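DynE8 (Micromonospora chersina, PDB 4AMM) is an iterative enediyne polyketide synthase of the dynemicin pathway, represented here by its acyltransferase domain, which probably loads the acyl units used for chain extension. Local coordinates at residues 101-113 against 138-151. Numbering follows the deposited sequence.
Sequences LLFPGQAAPVHAD and PAEPVDTAVAQPAI
Gln106 reaches across to Thr144 at the start of helix 144-165 and illustrates how a side-chain amide can be fixed by a hydrogen bond and close packing together. Its NE2 donates to Thr144 OG1 over 2.6 Å, nearly straight at 169° and in the plane of the amide. The stem is fully extended, with CG anti to the backbone N (chi1 174°), which carries the amide past Val142. There the Val142 CG1 methyl presses on Gln106 CD at 3.3 Å, while Ile151 CD1 sits 3.5 Å from Gln106 CA and covers the root of the same side chain. A water that donates to Val142 O gives Gln106 OE1 only a weak bond. Farther along the loop, Val142 CG2 lies 4.0 Å from Pro109 CD, and near its far end the two segments are joined by a backbone bond, Ala139 N to His111 O, 2.8 Å. Beside it, Pro138 CB rests over one face of the His111 imidazole, 3.4 Å from CE1.

Second-shell order begins at Thr144 OG1, which accepts a further N-H from Gln148 NE2 at 2.9 Å. Gln148 OE1 in turn is bonded by Arg201, which by sequence probably corresponds to the arginine that holds the malonyl carboxylate in related acyltransferases. Replacing Gln106 by an alanine would probably leave Thr144 OG1 with one of its two amide donors missing and open a gap beside the Val142 CG1 methyl.

Gln106 belongs to the Phe-Pro-Gly-Gln sequence in which strand 99-103 runs out into the loop, whose glutamine supplies a backbone N-H to the oxyanion hole in relatives. Two amide N-H groups converging on one hydroxyl oxygen thus tie this loop to the helix and, through Gln148, to Arg201, consistent with a role in positioning the acyl-transfer pocket.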
loop_
_atom_site.group_PDB
_atom_site.type_symbol
_atom_site.label_atom_id
_atom_site.label_comp_id
_atom_site.label_asym_id
_atom_site.label_seq_id
_atom_site.Cartn_x
_atom_site.Cartn_y
_atom_site.Cartn_z
ATOM N N LEU A 101 -6.842 -4.291 1.759
ATOM C CA LEU A 101 -5.883 -3.955 0.708
ATOM C C LEU A 101 -5.651 -2.465 0.547
ATOM O O LEU A 101 -6.541 -1.660 0.664
ATOM C CB LEU A 101 -6.310 -4.518 -0.649
ATOM C CG LEU A 101 -6.706 -6.009 -0.660
ATOM C CD1 LEU A 101 -7.096 -6.372 -2.079
ATOM C CD2 LEU A 101 -5.527 -6.840 -0.218
ATOM N N LEU A 102 -4.399 -2.160 0.252
ATOM C CA LEU A 102 -3.977 -0.745 -0.120
ATOM C C LEU A 102 -3.444 -0.692 -1.510
ATOM O O LEU A 102 -2.509 -1.429 -1.821
ATOM C CB LEU A 102 -2.889 -0.305 0.854
ATOM C CG LEU A 102 -3.194 -0.420 2.355
ATOM C CD1 LEU A 102 -1.898 -0.081 3.192
ATOM C CD2 LEU A 102 -4.299 0.490 2.789
ATOM N N PHE A 103 -4.032 0.182 -2.349
ATOM C CA PHE A 103 -3.543 0.297 -3.717
ATOM C C PHE A 103 -2.845 1.669 -3.882
ATOM O O PHE A 103 -3.499 2.719 -3.715
ATOM C CB PHE A 103 -4.713 0.224 -4.697
ATOM C CG PHE A 103 -5.250 -1.214 -4.839
ATOM C CD1 PHE A 103 -4.638 -2.053 -5.734
ATOM C CD2 PHE A 103 -6.325 -1.690 -4.081
ATOM C CE1 PHE A 103 -5.070 -3.401 -5.891
ATOM C CE2 PHE A 103 -6.747 -3.074 -4.233
ATOM C CZ PHE A 103 -6.139 -3.896 -5.135
ATOM N N PRO A 104 -1.526 1.641 -4.166
ATOM C CA PRO A 104 -0.773 2.905 -4.165
ATOM C C PRO A 104 -1.047 3.755 -5.361
ATOM O O PRO A 104 -1.494 3.335 -6.463
ATOM C CB PRO A 104 0.667 2.409 -4.200
ATOM C CG PRO A 104 0.589 1.147 -5.015
ATOM C CD PRO A 104 -0.726 0.467 -4.508
ATOM N N GLY A 105 -0.653 5.024 -5.172
ATOM C CA GLY A 105 -0.582 5.951 -6.348
ATOM C C GLY A 105 0.868 6.212 -6.698
ATOM O O GLY A 105 1.806 5.428 -6.357
ATOM N N GLN A 106 1.028 7.345 -7.387
ATOM C CA GLN A 106 2.382 7.727 -7.783
ATOM C C GLN A 106 3.287 8.154 -6.606
ATOM O O GLN A 106 2.808 8.709 -5.631
ATOM C CB GLN A 106 2.197 8.708 -8.975
ATOM C CG GLN A 106 3.387 9.361 -9.503
ATOM C CD GLN A 106 2.983 10.417 -10.520
ATOM O OE1 GLN A 106 3.185 11.614 -10.319
ATOM N NE2 GLN A 106 2.391 9.988 -11.566
ATOM N N ALA A 107 4.595 7.845 -6.670
ATOM C CA ALA A 107 5.604 8.260 -5.682
ATOM C C ALA A 107 5.590 9.777 -5.521
ATOM O O ALA A 107 5.254 10.503 -6.450
ATOM C CB ALA A 107 6.988 7.806 -6.155
ATOM N N ALA A 108 5.936 10.232 -4.319
ATOM C CA ALA A 108 5.943 11.635 -3.976
ATOM C C ALA A 108 7.355 12.101 -3.528
ATOM O O ALA A 108 7.563 12.348 -2.339
ATOM C CB ALA A 108 4.926 11.881 -2.827
ATOM N N PRO A 109 8.325 12.180 -4.473
ATOM C CA PRO A 109 9.707 12.443 -4.021
ATOM C C PRO A 109 9.885 13.853 -3.490
ATOM O O PRO A 109 9.197 14.758 -3.865
ATOM C CB PRO A 109 10.537 12.287 -5.320
ATOM C CG PRO A 109 9.467 12.559 -6.460
ATOM C CD PRO A 109 8.298 11.852 -5.910
ATOM N N VAL A 110 10.808 13.992 -2.561
ATOM C CA VAL A 110 11.164 15.260 -1.977
ATOM C C VAL A 110 12.092 15.974 -2.960
ATOM O O VAL A 110 12.930 15.329 -3.642
ATOM C CB VAL A 110 11.855 14.961 -0.616
ATOM C CG1 VAL A 110 12.710 16.126 -0.140
ATOM C CG2 VAL A 110 10.798 14.509 0.390
ATOM N N HIS A 111 11.930 17.289 -3.069
ATOM C CA HIS A 111 12.667 18.102 -4.055
ATOM C C HIS A 111 14.199 18.069 -3.873
ATOM O O HIS A 111 14.946 17.731 -4.798
ATOM C CB HIS A 111 12.117 19.541 -4.088
ATOM C CG HIS A 111 12.839 20.471 -5.016
ATOM N ND1 HIS A 111 12.765 20.371 -6.395
ATOM C CD2 HIS A 111 13.629 21.546 -4.759
ATOM C CE1 HIS A 111 13.485 21.338 -6.944
ATOM N NE2 HIS A 111 14.019 22.066 -5.974
ATOM N N ALA A 112 14.657 18.401 -2.689
ATOM C CA ALA A 112 16.117 18.353 -2.439
ATOM C C ALA A 112 16.316 17.618 -1.122
ATOM O O ALA A 112 16.491 18.264 -0.085
ATOM C CB ALA A 112 16.719 19.788 -2.381
ATOM N N ASP A 113 16.238 16.287 -1.143
ATOM C CA ASP A 113 16.296 15.546 0.120
ATOM C C ASP A 113 17.711 15.599 0.650
ATOM O O ASP A 113 18.621 15.021 0.040
ATOM C CB ASP A 113 15.840 14.085 -0.034
ATOM C CG ASP A 113 15.766 13.339 1.316
ATOM O OD1 ASP A 113 16.190 13.916 2.357
ATOM O OD2 ASP A 113 15.284 12.177 1.323
ATOM N N PRO A 138 18.454 18.769 -7.893
ATOM C CA PRO A 138 17.163 18.301 -7.319
ATOM C C PRO A 138 16.712 16.927 -7.818
ATOM O O PRO A 138 17.193 16.470 -8.853
ATOM C CB PRO A 138 16.155 19.354 -7.794
ATOM C CG PRO A 138 16.966 20.571 -8.128
ATOM C CD PRO A 138 18.301 20.049 -8.615
ATOM N N ALA A 139 15.782 16.282 -7.102
ATOM C CA ALA A 139 15.107 15.105 -7.651
ATOM C C ALA A 139 14.271 15.542 -8.868
ATOM O O ALA A 139 13.785 16.699 -8.934
ATOM C CB ALA A 139 14.225 14.409 -6.599
ATOM N N GLU A 140 14.131 14.628 -9.825
ATOM C CA GLU A 140 13.279 14.889 -10.980
ATOM C C GLU A 140 11.885 14.502 -10.588
ATOM O O GLU A 140 11.708 13.494 -9.900
ATOM C CB GLU A 140 13.687 14.067 -12.207
ATOM C CG GLU A 140 14.544 14.853 -13.194
ATOM C CD GLU A 140 14.538 14.230 -14.576
ATOM O OE1 GLU A 140 13.435 13.856 -15.066
ATOM O OE2 GLU A 140 15.634 14.114 -15.180
ATOM N N PRO A 141 10.888 15.302 -11.002
ATOM C CA PRO A 141 9.506 14.844 -10.776
ATOM C C PRO A 141 9.237 13.493 -11.446
ATOM O O PRO A 141 9.923 13.132 -12.423
ATOM C CB PRO A 141 8.667 15.914 -11.480
ATOM C CG PRO A 141 9.478 17.106 -11.523
ATOM C CD PRO A 141 10.908 16.571 -11.742
ATOM N N VAL A 142 8.217 12.774 -10.967
ATOM C CA VAL A 142 7.714 11.590 -11.691
ATOM C C VAL A 142 7.196 12.059 -13.120
ATOM O O VAL A 142 6.556 13.097 -13.208
ATOM C CB VAL A 142 6.574 10.952 -10.842
ATOM C CG1 VAL A 142 5.989 9.781 -11.609
ATOM C CG2 VAL A 142 7.102 10.467 -9.425
ATOM N N ASP A 143 7.486 11.342 -14.216
ATOM C CA ASP A 143 6.846 11.700 -15.539
ATOM C C ASP A 143 5.476 10.996 -15.523
ATOM O O ASP A 143 5.363 9.763 -15.781
ATOM C CB ASP A 143 7.644 11.188 -16.732
ATOM C CG ASP A 143 6.925 11.386 -18.076
ATOM O OD1 ASP A 143 5.705 11.646 -18.143
ATOM O OD2 ASP A 143 7.611 11.292 -19.124
ATOM N N THR A 144 4.448 11.781 -15.194
ATOM C CA THR A 144 3.179 11.188 -14.800
ATOM C C THR A 144 2.514 10.430 -15.968
ATOM O O THR A 144 1.784 9.439 -15.751
ATOM C CB THR A 144 2.259 12.256 -14.123
ATOM O OG1 THR A 144 1.279 11.587 -13.295
ATOM C CG2 THR A 144 1.453 13.052 -15.092
ATOM N N ALA A 145 2.731 10.818 -17.237
ATOM C CA ALA A 145 2.064 10.127 -18.378
ATOM C C ALA A 145 2.605 8.685 -18.495
ATOM O O ALA A 145 1.932 7.842 -18.977
ATOM C CB ALA A 145 2.304 10.899 -19.671
ATOM N N VAL A 146 3.843 8.479 -18.061
ATOM C CA VAL A 146 4.499 7.161 -18.125
ATOM C C VAL A 146 4.205 6.449 -16.792
ATOM O O VAL A 146 3.849 5.263 -16.820
ATOM C CB VAL A 146 6.049 7.290 -18.308
ATOM C CG1 VAL A 146 6.742 5.945 -18.117
ATOM C CG2 VAL A 146 6.373 7.870 -19.723
ATOM N N ALA A 147 4.268 7.137 -15.658
ATOM C CA ALA A 147 4.174 6.468 -14.356
ATOM C C ALA A 147 2.794 5.946 -14.083
ATOM O O ALA A 147 2.707 4.837 -13.469
ATOM C CB ALA A 147 4.585 7.422 -13.276
ATOM N N GLN A 148 1.741 6.656 -14.433
ATOM C CA GLN A 148 0.405 6.208 -14.027
ATOM C C GLN A 148 0.076 4.847 -14.620
ATOM O O GLN A 148 -0.296 3.935 -13.817
ATOM C CB GLN A 148 -0.654 7.269 -14.309
ATOM C CG GLN A 148 -0.456 8.542 -13.431
ATOM C CD GLN A 148 -1.672 9.398 -13.395
ATOM O OE1 GLN A 148 -2.787 8.952 -13.525
ATOM N NE2 GLN A 148 -1.458 10.735 -13.254
ATOM N N PRO A 149 0.216 4.618 -15.897
ATOM C CA PRO A 149 -0.088 3.253 -16.426
ATOM C C PRO A 149 0.908 2.241 -15.913
ATOM O O PRO A 149 0.516 1.065 -15.725
ATOM C CB PRO A 149 -0.092 3.424 -17.929
ATOM C CG PRO A 149 0.724 4.749 -18.177
ATOM C CD PRO A 149 0.445 5.601 -16.985
ATOM N N ALA A 150 2.173 2.599 -15.712
ATOM C CA ALA A 150 3.145 1.653 -15.147
ATOM C C ALA A 150 2.740 1.190 -13.786
ATOM O O ALA A 150 2.765 -0.058 -13.530
ATOM C CB ALA A 150 4.506 2.236 -15.113
ATOM N N ILE A 151 2.354 2.102 -12.899
ATOM C CA ILE A 151 1.959 1.702 -11.540
ATOM C C ILE A 151 0.705 0.844 -11.626
ATOM O O ILE A 151 0.600 -0.184 -10.883
ATOM C CB ILE A 151 1.661 2.947 -10.771
ATOM C CG1 ILE A 151 3.035 3.638 -10.501
ATOM C CG2 ILE A 151 0.958 2.659 -9.433
ATOM C CD1 ILE A 151 2.875 5.142 -10.023
HETATM O O HOH W 1 4.943 14.413 -11.351
#